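Local atomic coordinates of cytochrome P450 (CYP102L1) (Mycobacterium phage Adler, PDB entry 6N6Q), a protein that binds a haem group and, as a phage-encoded member of the cytochrome P450 family, probably acts as a monooxygenase. Residues I49-Q52 with F57-V60; N147-I152 with E443-Y448; Q172-N175 with S180-P183. All coordinates share one frame; numbering follows the deposited sequence.

Contact 1. Residues I49-Q52 with F57-V60; sequences IFEQ and FRVV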
ATOM      1  N   ILE A  49     -17.785 -16.863  -7.519  1.00 58.61           N
ATOM      2  CA  ILE A  49     -17.000 -16.689  -8.736  1.00 54.76           C
ATOM      3  C   ILE A  49     -17.960 -16.376  -9.874  1.00 54.08           C
ATOM      4  O   ILE A  49     -19.087 -16.880  -9.910  1.00 62.53           O
ATOM      5  CB  ILE A  49     -16.131 -17.940  -9.029  1.00 52.53           C
ATOM      6  CG1 ILE A  49     -15.127 -17.653 -10.148  1.00 58.83           C
ATOM      7  CG2 ILE A  49     -17.002 -19.136  -9.369  1.00 54.87           C
ATOM      8  CD1 ILE A  49     -14.171 -18.794 -10.420  1.00 56.73           C
ATOM      9  N   PHE A  50     -17.514 -15.534 -10.802  1.00 54.04           N
ATOM     10  CA  PHE A  50     -18.361 -15.039 -11.885  1.00 50.38           C
ATOM     11  C   PHE A  50     -17.484 -14.269 -12.868  1.00 56.07           C
ATOM     12  O   PHE A  50     -16.265 -14.164 -12.695  1.00 56.90           O
ATOM     13  CB  PHE A  50     -19.491 -14.158 -11.347  1.00 51.83           C
ATOM     14  CG  PHE A  50     -19.010 -12.976 -10.552  1.00 59.56           C
ATOM     15  CD1 PHE A  50     -18.709 -13.107  -9.205  1.00 52.71           C
ATOM     16  CD2 PHE A  50     -18.856 -11.736 -11.150  1.00 55.23           C
ATOM     17  CE1 PHE A  50     -18.261 -12.024  -8.471  1.00 51.72           C
ATOM     18  CE2 PHE A  50     -18.407 -10.650 -10.421  1.00 55.02           C
ATOM     19  CZ  PHE A  50     -18.114 -10.792  -9.080  1.00 50.13           C
ATOM     20  N   GLU A  51     -18.122 -13.729 -13.906  1.00 49.99           N
ATOM     21  CA  GLU A  51     -17.480 -12.871 -14.890  1.00 48.37           C
ATOM     22  C   GLU A  51     -18.104 -11.483 -14.846  1.00 53.22           C
ATOM     23  O   GLU A  51     -19.259 -11.312 -14.445  1.00 61.48           O
ATOM     24  CB  GLU A  51     -17.616 -13.434 -16.312  1.00 51.57           C
ATOM     25  CG  GLU A  51     -16.836 -14.700 -16.591  1.00 49.57           C
ATOM     26  CD  GLU A  51     -17.026 -15.170 -18.022  1.00 65.30           C
ATOM     27  OE1 GLU A  51     -18.120 -14.937 -18.579  1.00 69.66           O
ATOM     28  OE2 GLU A  51     -16.083 -15.758 -18.593  1.00 58.57           O
ATOM     29  N   GLN A  52     -17.333 -10.486 -15.281  1.00 50.81           N
ATOM     30  CA  GLN A  52     -17.830  -9.119 -15.322  1.00 57.54           C
ATOM     31  C   GLN A  52     -16.934  -8.270 -16.215  1.00 57.27           C
ATOM     32  O   GLN A  52     -15.707  -8.366 -16.141  1.00 59.52           O
ATOM     33  CB  GLN A  52     -17.900  -8.506 -13.919  1.00 55.04           C
ATOM     34  CG  GLN A  52     -18.557  -7.141 -13.891  1.00 61.86           C
ATOM     35  CD  GLN A  52     -19.972  -7.177 -14.428  1.00 61.61           C
ATOM     36  OE1 GLN A  52     -20.738  -8.089 -14.124  1.00 64.97           O
ATOM     37  NE2 GLN A  52     -20.323  -6.187 -15.240  1.00 67.29           N
ATOM     38  N   PHE A  57     -11.697  -4.925 -20.168  1.00 65.15           N
ATOM     39  CA  PHE A  57     -11.540  -6.370 -20.111  1.00 63.37           C
ATOM     40  C   PHE A  57     -12.660  -6.977 -19.283  1.00 53.40           C
ATOM     41  O   PHE A  57     -13.279  -6.311 -18.449  1.00 68.78           O
ATOM     42  CB  PHE A  57     -10.171  -6.760 -19.536  1.00 60.91           C
ATOM     43  CG  PHE A  57      -9.909  -6.222 -18.157  1.00 57.12           C
ATOM     44  CD1 PHE A  57      -9.343  -4.969 -17.985  1.00 66.07           C
ATOM     45  CD2 PHE A  57     -10.210  -6.975 -17.035  1.00 57.36           C
ATOM     46  CE1 PHE A  57      -9.094  -4.470 -16.718  1.00 67.47           C
ATOM     47  CE2 PHE A  57      -9.962  -6.485 -15.765  1.00 65.29           C
ATOM     48  CZ  PHE A  57      -9.402  -5.231 -15.607  1.00 67.15           C
ATOM     49  N   ARG A  58     -12.920  -8.252 -19.544  1.00 49.66           N
ATOM     50  CA  ARG A  58     -13.748  -9.083 -18.687  1.00 54.48           C
ATOM     51  C   ARG A  58     -12.838  -9.908 -17.790  1.00 48.86           C
ATOM     52  O   ARG A  58     -11.837 -10.464 -18.249  1.00 49.91           O
ATOM     53  CB  ARG A  58     -14.659  -9.998 -19.509  1.00 49.50           C
ATOM     54  CG  ARG A  58     -15.169 -11.211 -18.745  1.00 56.21           C
ATOM     55  CD  ARG A  58     -16.328 -11.886 -19.461  1.00 61.44           C
ATOM     56  NE  ARG A  58     -16.112 -11.981 -20.900  1.00 63.01           N
ATOM     57  CZ  ARG A  58     -15.325 -12.880 -21.483  1.00 61.46           C
ATOM     58  NH1 ARG A  58     -14.665 -13.764 -20.750  1.00 65.24           N
ATOM     59  NH2 ARG A  58     -15.193 -12.890 -22.802  1.00 56.22           N
ATOM     60  N   VAL A  59     -13.176  -9.972 -16.506  1.00 48.40           N
ATOM     61  CA  VAL A  59     -12.335 -10.631 -15.516  1.00 48.71           C
ATOM     62  C   VAL A  59     -13.162 -11.662 -14.760  1.00 47.97           C
ATOM     63  O   VAL A  59     -14.335 -11.429 -14.446  1.00 44.32           O
ATOM     64  CB  VAL A  59     -11.703  -9.610 -14.547  1.00 50.36           C
ATOM     65  CG1 VAL A  59     -12.775  -8.780 -13.852  1.00 47.37           C
ATOM     66  CG2 VAL A  59     -10.817 -10.310 -13.539  1.00 40.43           C
ATOM     67  N   VAL A  60     -12.554 -12.814 -14.495  1.00 41.44           N
ATOM     68  CA  VAL A  60     -13.135 -13.804 -13.597  1.00 43.83           C
ATOM     69  C   VAL A  60     -12.841 -13.351 -12.170  1.00 49.41           C
ATOM     70  O   VAL A  60     -11.689 -13.365 -11.729  1.00 44.29           O
ATOM     71  CB  VAL A  60     -12.577 -15.205 -13.863  1.00 46.51           C
ATOM     72  CG1 VAL A  60     -13.165 -16.202 -12.877  1.00 44.36           C
ATOM     73  CG2 VAL A  60     -12.862 -15.627 -15.298  1.00 45.83           C
TER
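E51 lays its side chain across that of R58, the aliphatic part of one over the aliphatic part of the other, with E51 CB 3.7 Å from R58 CD. E51 runs extended beyond CG, whereas the arginine bends at chi3 (42°), which brings its guanidinium back to the carboxylate. The salt bridge between E51 OE2 and R58 NH1 is long at 3.3 Å, and the two planes are 37° apart, so one oxygen meets one nitrogen obliquely rather than as a flat two-pronged pair. V60 CG1 touches I49 CG1 at 3.7 Å and also reaches I49 CD1. The strands are antiparallel. Q52 and V59 form the hydrogen-bonded pair: V59 N gives a good bond to Q52 O (3.0 Å), while Q52 N to V59 O is weak at 3.3 Å. E51 and V60, the non-hydrogen-bonded pair, lie on one face of the sheet; CA-H groups of E51, R58 and V60 add contacts to backbone oxygens. Q52 and V59 lie on the other face, where Q52 meets helix 35-43 and V59 meets W370 and F372. This beta hairpin combines an apolar patch at I49 and V60 with an ion pair on exposed residues, whose attraction solvent would probably weaken.

Contact 2. Residues N147-I152 with E443-Y448; sequences NSWIDI and EPRPGY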
ATOM      1  N   ASN A 147      -6.580  25.986  14.519  1.00 79.17           N
ATOM      2  CA  ASN A 147      -7.930  25.434  14.391  1.00 81.51           C
ATOM      3  C   ASN A 147      -8.279  25.169  12.926  1.00 82.99           C
ATOM      4  O   ASN A 147      -9.314  25.606  12.416  1.00 87.78           O
ATOM      5  CB  ASN A 147      -8.957  26.365  15.045  1.00 77.29           C
ATOM      6  CG  ASN A 147     -10.205  25.635  15.500  1.00 94.72           C
ATOM      7  OD1 ASN A 147     -11.013  25.189  14.685  1.00 93.64           O
ATOM      8  ND2 ASN A 147     -10.374  25.521  16.812  1.00 96.81           N
ATOM      9  N   SER A 148      -7.399  24.443  12.244  1.00 74.47           N
ATOM     10  CA  SER A 148      -7.492  24.242  10.806  1.00 73.34           C
ATOM     11  C   SER A 148      -7.964  22.829  10.487  1.00 72.23           C
ATOM     12  O   SER A 148      -7.631  21.872  11.192  1.00 69.21           O
ATOM     13  CB  SER A 148      -6.141  24.498  10.133  1.00 69.89           C
ATOM     14  OG  SER A 148      -6.224  24.303   8.732  1.00 75.28           O
ATOM     15  N   TRP A 149      -8.743  22.712   9.414  1.00 72.72           N
ATOM     16  CA  TRP A 149      -9.161  21.409   8.918  1.00 73.15           C
ATOM     17  C   TRP A 149      -8.084  20.839   8.005  1.00 65.68           C
ATOM     18  O   TRP A 149      -7.630  21.508   7.071  1.00 65.57           O
ATOM     19  CB  TRP A 149     -10.493  21.514   8.176  1.00 67.38           C
ATOM     20  CG  TRP A 149     -11.661  21.655   9.094  1.00 72.60           C
ATOM     21  CD1 TRP A 149     -12.310  22.808   9.426  1.00 78.25           C
ATOM     22  CD2 TRP A 149     -12.319  20.603   9.811  1.00 75.02           C
ATOM     23  NE1 TRP A 149     -13.335  22.538  10.301  1.00 77.56           N
ATOM     24  CE2 TRP A 149     -13.361  21.193  10.553  1.00 78.34           C
ATOM     25  CE3 TRP A 149     -12.129  19.220   9.896  1.00 67.86           C
ATOM     26  CZ2 TRP A 149     -14.209  20.447  11.368  1.00 73.90           C
ATOM     27  CZ3 TRP A 149     -12.972  18.483  10.705  1.00 62.33           C
ATOM     28  CH2 TRP A 149     -13.999  19.097  11.432  1.00 67.74           C
ATOM     29  N   ILE A 150      -7.678  19.605   8.281  1.00 56.85           N
ATOM     30  CA  ILE A 150      -6.549  18.968   7.617  1.00 58.47           C
ATOM     31  C   ILE A 150      -7.075  17.931   6.638  1.00 59.72           C
ATOM     32  O   ILE A 150      -7.857  17.051   7.016  1.00 62.59           O
ATOM     33  CB  ILE A 150      -5.597  18.324   8.639  1.00 63.04           C
ATOM     34  CG1 ILE A 150      -4.904  19.402   9.473  1.00 62.41           C
ATOM     35  CG2 ILE A 150      -4.587  17.427   7.945  1.00 56.41           C
ATOM     36  CD1 ILE A 150      -3.958  18.853  10.516  1.00 58.17           C
ATOM     37  N   ASP A 151      -6.651  18.036   5.380  1.00 56.00           N
ATOM     38  CA  ASP A 151      -6.915  16.981   4.408  1.00 59.22           C
ATOM     39  C   ASP A 151      -6.028  15.788   4.739  1.00 63.05           C
ATOM     40  O   ASP A 151      -4.815  15.822   4.510  1.00 65.12           O
ATOM     41  CB  ASP A 151      -6.668  17.489   2.991  1.00 60.89           C
ATOM     42  CG  ASP A 151      -7.101  16.492   1.932  1.00 77.50           C
ATOM     43  OD1 ASP A 151      -6.260  16.098   1.097  1.00 66.75           O
ATOM     44  OD2 ASP A 151      -8.283  16.087   1.950  1.00 84.48           O
ATOM     45  N   ILE A 152      -6.630  14.738   5.289  1.00 58.72           N
ATOM     46  CA  ILE A 152      -5.892  13.633   5.902  1.00 59.98           C
ATOM     47  C   ILE A 152      -5.173  12.770   4.866  1.00 52.83           C
ATOM     48  O   ILE A 152      -3.981  12.484   5.056  1.00 53.29           O
ATOM     49  CB  ILE A 152      -6.820  12.786   6.790  1.00 59.20           C
ATOM     50  CG1 ILE A 152      -7.408  13.648   7.907  1.00 56.72           C
ATOM     51  CG2 ILE A 152      -6.070  11.603   7.384  1.00 51.39           C
ATOM     52  CD1 ILE A 152      -6.364  14.248   8.824  1.00 50.85           C
ATOM     53  N   GLU A 443     -11.069  15.380  15.814  1.00 60.96           N
ATOM     54  CA  GLU A 443     -12.421  15.899  15.644  1.00 67.10           C
ATOM     55  C   GLU A 443     -12.883  15.641  14.217  1.00 68.22           C
ATOM     56  O   GLU A 443     -12.326  16.233  13.277  1.00 59.18           O
ATOM     57  CB  GLU A 443     -12.477  17.395  15.961  1.00 65.60           C
ATOM     58  CG  GLU A 443     -13.862  18.010  15.802  1.00 72.94           C
ATOM     59  CD  GLU A 443     -13.870  19.511  16.034  1.00 83.34           C
ATOM     60  OE1 GLU A 443     -12.822  20.062  16.433  1.00 78.24           O
ATOM     61  OE2 GLU A 443     -14.926  20.142  15.815  1.00 87.37           O
ATOM     62  N   PRO A 444     -13.869  14.780  13.997  1.00 58.91           N
ATOM     63  CA  PRO A 444     -14.373  14.553  12.641  1.00 57.23           C
ATOM     64  C   PRO A 444     -15.251  15.709  12.182  1.00 62.68           C
ATOM     65  O   PRO A 444     -15.660  16.571  12.962  1.00 67.17           O
ATOM     66  CB  PRO A 444     -15.184  13.263  12.780  1.00 57.90           C
ATOM     67  CG  PRO A 444     -15.676  13.304  14.186  1.00 62.65           C
ATOM     68  CD  PRO A 444     -14.574  13.954  14.992  1.00 64.35           C
ATOM     69  N   ARG A 445     -15.534  15.713  10.882  1.00 63.94           N
ATOM     70  CA  ARG A 445     -16.388  16.736  10.290  1.00 70.81           C
ATOM     71  C   ARG A 445     -17.849  16.330  10.437  1.00 69.66           C
ATOM     72  O   ARG A 445     -18.229  15.249   9.966  1.00 63.43           O
ATOM     73  CB  ARG A 445     -16.049  16.938   8.825  1.00 64.90           C
ATOM     74  CG  ARG A 445     -16.926  17.964   8.131  1.00 64.90           C
ATOM     75  CD  ARG A 445     -16.327  18.391   6.806  1.00 71.22           C
ATOM     76  NE  ARG A 445     -15.142  19.225   6.988  1.00 79.78           N
ATOM     77  CZ  ARG A 445     -15.171  20.552   7.056  1.00 87.26           C
ATOM     78  NH1 ARG A 445     -16.324  21.198   6.960  1.00 95.18           N
ATOM     79  NH2 ARG A 445     -14.046  21.236   7.218  1.00 82.35           N
ATOM     80  N   PRO A 446     -18.688  17.145  11.074  1.00 73.40           N
ATOM     81  CA  PRO A 446     -20.094  16.761  11.253  1.00 75.31           C
ATOM     82  C   PRO A 446     -20.812  16.639   9.917  1.00 72.55           C
ATOM     83  O   PRO A 446     -20.603  17.435   8.999  1.00 69.68           O
ATOM     84  CB  PRO A 446     -20.670  17.903  12.101  1.00 77.81           C
ATOM     85  CG  PRO A 446     -19.475  18.540  12.750  1.00 80.34           C
ATOM     86  CD  PRO A 446     -18.365  18.410  11.755  1.00 71.15           C
ATOM     87  N   GLY A 447     -21.666  15.620   9.815  1.00 66.73           N
ATOM     88  CA  GLY A 447     -22.398  15.345   8.600  1.00 73.10           C
ATOM     89  C   GLY A 447     -21.648  14.536   7.565  1.00 71.92           C
ATOM     90  O   GLY A 447     -22.285  13.955   6.677  1.00 76.09           O
ATOM     91  N   TYR A 448     -20.322  14.477   7.644  1.00 69.37           N
ATOM     92  CA  TYR A 448     -19.549  13.700   6.689  1.00 66.11           C
ATOM     93  C   TYR A 448     -19.824  12.212   6.856  1.00 64.11           C
ATOM     94  O   TYR A 448     -20.022  11.718   7.970  1.00 59.21           O
ATOM     95  CB  TYR A 448     -18.053  13.976   6.861  1.00 66.35           C
ATOM     96  CG  TYR A 448     -17.163  13.025   6.088  1.00 65.20           C
ATOM     97  CD1 TYR A 448     -16.869  13.251   4.750  1.00 59.05           C
ATOM     98  CD2 TYR A 448     -16.622  11.898   6.697  1.00 64.74           C
ATOM     99  CE1 TYR A 448     -16.063  12.383   4.040  1.00 60.03           C
ATOM    100  CE2 TYR A 448     -15.816  11.024   5.994  1.00 64.72           C
ATOM    101  CZ  TYR A 448     -15.538  11.271   4.667  1.00 63.68           C
ATOM    102  OH  TYR A 448     -14.733  10.406   3.964  1.00 61.83           O
TER
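The backbones stay well apart, the closest CA atoms being those of W149 and R445 at 8.7 Å, and the indole of W149 spans the gap. R445 sets its guanidinium over one face of that indole: R445 CZ is 4.0 Å from the centroid of the five-membered ring and only 11° off its normal, a cation-pi contact. R445 NH2 comes nearest, 3.1 Å from W149 CG. The guanidinium is tilted rather than stacked flat, its plane 47° from the ring. A bend at chi3 (-71°) turns the end of the arginine back over the indole, while R445 CB lies by the six-membered ring, 3.9 Å from W149 CZ3. The far rim of that ring meets backbone: W149 CH2 is 3.4 Å from P444 O, which lies at the ring edge, and W149 CZ3 is 3.5 Å from E443 O. P446 adds a looser apolar touch through CD. The carboxylate of E443 turns to other partners, forming salt bridges with R466 and R468 of strand 464-469. Beyond R445 the chain reverses in a type II beta turn closed by Y448 N to R445 O, with G447 at positive phi. The tryptophan-arginine pair bridges across central strand 464-469 of a three-stranded antiparallel sheet, the beta-3 sheet of the P450 fold, which joins strand 150-151, between the D and E helices, to the C-terminal strands.

Contact 3. Residues Q172-N175 with S180-P183; sequences QFNN and SENP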
ATOM      1  N   GLN A 172      15.682  12.948   0.974  1.00 49.48           N
ATOM      2  CA  GLN A 172      14.534  13.751   1.367  1.00 47.31           C
ATOM      3  C   GLN A 172      13.979  14.472   0.148  1.00 48.25           C
ATOM      4  O   GLN A 172      14.729  15.114  -0.595  1.00 52.41           O
ATOM      5  CB  GLN A 172      14.921  14.757   2.454  1.00 43.82           C
ATOM      6  CG  GLN A 172      13.820  15.741   2.815  1.00 54.40           C
ATOM      7  CD  GLN A 172      14.156  16.569   4.039  1.00 55.69           C
ATOM      8  OE1 GLN A 172      14.760  16.072   4.991  1.00 51.93           O
ATOM      9  NE2 GLN A 172      13.769  17.841   4.022  1.00 49.84           N
ATOM     10  N   PHE A 173      12.669  14.360  -0.058  1.00 50.98           N
ATOM     11  CA  PHE A 173      11.990  15.038  -1.155  1.00 53.10           C
ATOM     12  C   PHE A 173      11.268  16.301  -0.713  1.00 52.91           C
ATOM     13  O   PHE A 173      11.356  17.329  -1.390  1.00 52.24           O
ATOM     14  CB  PHE A 173      10.989  14.093  -1.830  1.00 45.67           C
ATOM     15  CG  PHE A 173      11.635  13.000  -2.626  1.00 44.49           C
ATOM     16  CD1 PHE A 173      12.268  13.283  -3.825  1.00 47.94           C
ATOM     17  CD2 PHE A 173      11.604  11.689  -2.183  1.00 42.23           C
ATOM     18  CE1 PHE A 173      12.864  12.280  -4.564  1.00 48.49           C
ATOM     19  CE2 PHE A 173      12.199  10.681  -2.918  1.00 42.48           C
ATOM     20  CZ  PHE A 173      12.828  10.977  -4.110  1.00 46.35           C
ATOM     21  N   ASN A 174      10.553  16.247   0.408  1.00 44.56           N
ATOM     22  CA  ASN A 174       9.807  17.388   0.913  1.00 52.79           C
ATOM     23  C   ASN A 174      10.065  17.561   2.400  1.00 52.12           C
ATOM     24  O   ASN A 174      10.409  16.608   3.105  1.00 47.97           O
ATOM     25  CB  ASN A 174       8.298  17.228   0.675  1.00 54.72           C
ATOM     26  CG  ASN A 174       7.898  17.523  -0.756  1.00 59.01           C
ATOM     27  OD1 ASN A 174       8.372  18.486  -1.359  1.00 63.13           O
ATOM     28  ND2 ASN A 174       7.019  16.694  -1.306  1.00 56.73           N
ATOM     29  N   ASN A 175       9.903  18.794   2.866  1.00 52.17           N
ATOM     30  CA  ASN A 175       9.864  19.103   4.287  1.00 56.87           C
ATOM     31  C   ASN A 175       8.401  19.157   4.705  1.00 56.23           C
ATOM     32  O   ASN A 175       7.623  19.938   4.148  1.00 55.38           O
ATOM     33  CB  ASN A 175      10.571  20.425   4.583  1.00 60.33           C
ATOM     34  CG  ASN A 175      10.603  20.752   6.061  1.00 58.26           C
ATOM     35  OD1 ASN A 175       9.730  21.454   6.571  1.00 60.80           O
ATOM     36  ND2 ASN A 175      11.611  20.243   6.761  1.00 62.77           N
ATOM     37  N   SER A 180       5.492  23.320  -0.228  1.00 71.63           N
ATOM     38  CA  SER A 180       5.948  23.253  -1.608  1.00 72.24           C
ATOM     39  C   SER A 180       6.207  21.802  -1.982  1.00 72.98           C
ATOM     40  O   SER A 180       6.767  21.033  -1.196  1.00 73.62           O
ATOM     41  CB  SER A 180       7.215  24.085  -1.803  1.00 69.97           C
ATOM     42  OG  SER A 180       6.973  25.456  -1.541  1.00 85.80           O
ATOM     43  N   GLU A 181       5.787  21.424  -3.184  1.00 78.68           N
ATOM     44  CA  GLU A 181       5.927  20.052  -3.648  1.00 72.93           C
ATOM     45  C   GLU A 181       7.179  19.915  -4.505  1.00 60.49           C
ATOM     46  O   GLU A 181       7.469  20.771  -5.344  1.00 63.18           O
ATOM     47  CB  GLU A 181       4.695  19.608  -4.438  1.00 64.28           C
ATOM     48  CG  GLU A 181       4.520  18.096  -4.486  1.00 67.45           C
ATOM     49  CD  GLU A 181       4.377  17.481  -3.103  1.00 72.36           C
ATOM     50  OE1 GLU A 181       3.707  18.094  -2.244  1.00 77.03           O
ATOM     51  OE2 GLU A 181       4.939  16.390  -2.869  1.00 63.81           O
ATOM     52  N   ASN A 182       7.918  18.836  -4.275  1.00 61.67           N
ATOM     53  CA  ASN A 182       9.119  18.574  -5.052  1.00 60.63           C
ATOM     54  C   ASN A 182       8.744  18.364  -6.518  1.00 64.02           C
ATOM     55  O   ASN A 182       7.684  17.799  -6.813  1.00 60.77           O
ATOM     56  CB  ASN A 182       9.838  17.340  -4.501  1.00 56.88           C
ATOM     57  CG  ASN A 182      11.301  17.295  -4.885  1.00 62.77           C
ATOM     58  OD1 ASN A 182      11.659  16.822  -5.963  1.00 72.48           O
ATOM     59  ND2 ASN A 182      12.161  17.778  -3.995  1.00 66.21           N
ATOM     60  N   PRO A 183       9.566  18.827  -7.462  1.00 63.92           N
ATOM     61  CA  PRO A 183       9.249  18.573  -8.876  1.00 58.25           C
ATOM     62  C   PRO A 183       9.276  17.099  -9.239  1.00 53.79           C
ATOM     63  O   PRO A 183       8.488  16.668 -10.089  1.00 52.15           O
ATOM     64  CB  PRO A 183      10.328  19.364  -9.629  1.00 51.18           C
ATOM     65  CG  PRO A 183      11.442  19.533  -8.638  1.00 63.31           C
ATOM     66  CD  PRO A 183      10.771  19.658  -7.303  1.00 54.73           C
TER
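Side-chain amides make the hydrogen bonds that join F173 and N174 to E181 and N182. The N182 amide reaches over to the main chain: its ND2 donates to F173 O at 2.8 Å, arriving in the carbonyl plane on a lone pair, although the acceptor sits 31° out of the amide's own plane. With CG anti to the backbone N (chi1 -159°), the N182 amide lies between F173 O, which ND2 reaches, and F184 N, which OD1 caps at the start of helix 183-196. One side chain therefore ties the loop to the helix beginning beside it.

N174 also uses both ends of its amide, OD1 as acceptor and ND2 as donor, though both bonds are weak by angle. N174 OD1 accepts from N182 N at 3.0 Å. N174 ND2 points at E181 OE2, 2.6 Å away, a length too short for so bent a bond to be taken at face value. The glutamate bends at chi2 to bring its carboxylate back to N174, and the two flat groups stand 76° apart. N174 OD1 also lies 3.0 Å from S180 O; as both are acceptors, this pair is probably unfavourable, and the neighbouring N182 N-H would offset it in part.

Two charged side chains of helix 152-169 bind the backbone of 172-175: E162 accepts from F173 N and N174 N, and R166 donates to N174 O.

The aromatic part is slight: the F173 ring has N182 OD1 at its edge, near its plane, 4.2 Å from F173 CD1, with ring and amide planes nearly perpendicular. The ring itself packs edge-to-face with Y171 and meets F184 at a small interplanar angle. Together these interactions close the connection between what are, by their order in the P450 fold, the E and F helices, with N182 as side-chain N-cap of the second.

Overall arrangement
Contact 1 comes first along the chain, closing a hairpin at one edge of the five-stranded mixed sheet. Contact 2 joins strand 150-151 to the end of strand 440-444 and the turn after it, with 290 residues between its segments, so its ends enclose contact 3, a local closure of the loop between helices 152-169 and 183-196. Helix 152-169 links the last two: it starts at contact 2 and leads to contact 3, and their centres are 25 Å apart. Contact 1 lies about 39 Å and 41 Å from them, centre to centre, and opposite contact 3 across the chain's centre. None touches another; together they mark separate peripheral parts of one haem-binding P450 fold.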